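Local coordinates for muscarinic toxin-like protein 3 homolog (Ophiophagus hannah, PDB 3HH7), which probably blocks nicotinic acetylcholine receptors as a homodimeric three-finger neurotoxin of king cobra venom, at residues Y4-Q7 against S8-E12. Residues are numbered along the deposited sequence; the frame is centred on the assembly and turned at random.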
loop_
_atom_site.group_PDB
_atom_site.type_symbol
_atom_site.label_atom_id
_atom_site.label_comp_id
_atom_site.label_asym_id
_atom_site.label_seq_id
_atom_site.Cartn_x
_atom_site.Cartn_y
_atom_site.Cartn_z
ATOM N N TYR A 4 1.313 12.290 -7.341
ATOM C CA TYR A 4 0.896 13.344 -6.425
ATOM C C TYR A 4 1.917 13.471 -5.301
ATOM O O TYR A 4 2.507 12.470 -4.878
ATOM C CB TYR A 4 -0.470 13.046 -5.828
ATOM C CG TYR A 4 -1.594 13.167 -6.820
ATOM C CD1 TYR A 4 -2.035 14.418 -7.243
ATOM C CD2 TYR A 4 -2.216 12.035 -7.334
ATOM C CE1 TYR A 4 -3.081 14.535 -8.155
ATOM C CE2 TYR A 4 -3.244 12.144 -8.251
ATOM C CZ TYR A 4 -3.670 13.396 -8.656
ATOM O OH TYR A 4 -4.707 13.486 -9.560
ATOM N N ASN A 5 2.132 14.694 -4.821
ATOM C CA ASN A 5 3.026 14.881 -3.678
ATOM C C ASN A 5 2.514 15.831 -2.612
ATOM O O ASN A 5 3.255 16.192 -1.690
ATOM C CB ASN A 5 4.447 15.258 -4.137
ATOM C CG ASN A 5 4.522 16.636 -4.755
ATOM O OD1 ASN A 5 3.517 17.173 -5.214
ATOM N ND2 ASN A 5 5.722 17.214 -4.786
ATOM N N HIS A 6 1.243 16.209 -2.723
ATOM C CA HIS A 6 0.639 17.101 -1.736
ATOM C C HIS A 6 0.339 16.383 -0.424
ATOM O O HIS A 6 0.008 15.191 -0.401
ATOM C CB HIS A 6 -0.619 17.784 -2.291
ATOM C CG HIS A 6 -1.706 16.841 -2.684
ATOM N ND1 HIS A 6 -1.571 15.951 -3.730
ATOM C CD2 HIS A 6 -2.961 16.672 -2.202
ATOM C CE1 HIS A 6 -2.686 15.255 -3.852
ATOM N NE2 HIS A 6 -3.547 15.676 -2.944
ATOM N N GLN A 7 0.490 17.122 0.671
ATOM C CA GLN A 7 0.200 16.615 2.003
ATOM C C GLN A 7 -1.266 16.749 2.374
ATOM O O GLN A 7 -1.880 17.794 2.163
ATOM C CB GLN A 7 0.915 17.458 3.070
ATOM C CG GLN A 7 2.422 17.471 2.991
ATOM C CD GLN A 7 2.986 18.729 3.605
ATOM O OE1 GLN A 7 2.813 19.820 3.065
ATOM N NE2 GLN A 7 3.650 18.591 4.741
ATOM N N SER A 8 -1.791 15.702 3.003
ATOM C CA SER A 8 -3.117 15.732 3.606
ATOM C C SER A 8 -4.161 16.347 2.690
ATOM O O SER A 8 -4.408 15.847 1.592
ATOM C CB SER A 8 -3.080 16.486 4.938
ATOM O OG SER A 8 -2.116 15.928 5.813
ATOM N N THR A 9 -4.781 17.432 3.144
ATOM C CA THR A 9 -5.870 18.046 2.362
ATOM C C THR A 9 -5.481 19.327 1.604
ATOM O O THR A 9 -6.345 20.069 1.132
ATOM C CB THR A 9 -7.114 18.349 3.242
ATOM O OG1 THR A 9 -6.756 19.286 4.267
ATOM C CG2 THR A 9 -7.658 17.067 3.870
ATOM N N THR A 10 -4.185 19.573 1.469
ATOM C CA THR A 10 -3.686 20.750 0.743
ATOM C C THR A 10 -4.026 20.607 -0.746
ATOM O O THR A 10 -4.388 19.514 -1.187
ATOM C CB THR A 10 -2.170 20.922 0.950
ATOM O OG1 THR A 10 -1.469 19.828 0.345
ATOM C CG2 THR A 10 -1.831 20.966 2.440
ATOM N N PRO A 11 -3.959 21.712 -1.516
ATOM C CA PRO A 11 -4.252 21.611 -2.955
ATOM C C PRO A 11 -3.355 20.601 -3.672
ATOM O O PRO A 11 -2.166 20.529 -3.381
ATOM C CB PRO A 11 -3.958 23.022 -3.466
ATOM C CG PRO A 11 -4.182 23.897 -2.290
ATOM C CD PRO A 11 -3.678 23.104 -1.115
ATOM N N GLU A 12 -3.925 19.829 -4.595
ATOM C CA GLU A 12 -3.157 18.835 -5.348
ATOM C C GLU A 12 -1.912 19.423 -5.995
ATOM O O GLU A 12 -1.970 20.490 -6.626
ATOM C CB GLU A 12 -4.003 18.246 -6.470
ATOM C CG GLU A 12 -5.043 17.221 -6.094
ATOM C CD GLU A 12 -5.654 16.602 -7.353
ATOM O OE1 GLU A 12 -5.394 17.129 -8.455
ATOM O OE2 GLU A 12 -6.372 15.593 -7.246
#
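T10 binds Q7 twice, and both bonds end on Q7 O. The backbone T10 N donates at 3.0 Å to Q7 O, lying in the carbonyl plane with a nearly straight N-H. This bond closes a type II' beta turn from Q7 to T10 at the tip of the first finger of the three-finger fold, between strands 2-4 and 14-16. The second donor is T10 OG1, 2.8 Å from Q7 O and tilted 18° from that plane. T10 chi1 of 66° sets the hydroxyl between the backbone N and carbonyl carbon, facing back across the turn. One carbonyl oxygen thus takes two bonds from a single residue.

R39 of strand 34-42 ties the finger to the central sheet, with NH1 donating to both H6 O and S8 O.

The H6 imidazole lies inside the loop. E12 CA sits over one ring face, 3.6 Å from the centroid, in a CH-pi contact. The edge of the same ring meets Y4 CG in plane. H6 CB also packs 3.3 Å from P11 O.

E12 extends beyond CG alongside H6 to reach Y4. Its OE2 is hydrogen-bonded to Q65 NE2 at the C-terminus. The carboxylate and tyrosine ring planes are 52° apart, and Y4 CE1 comes to 3.4 Å from E12 CD.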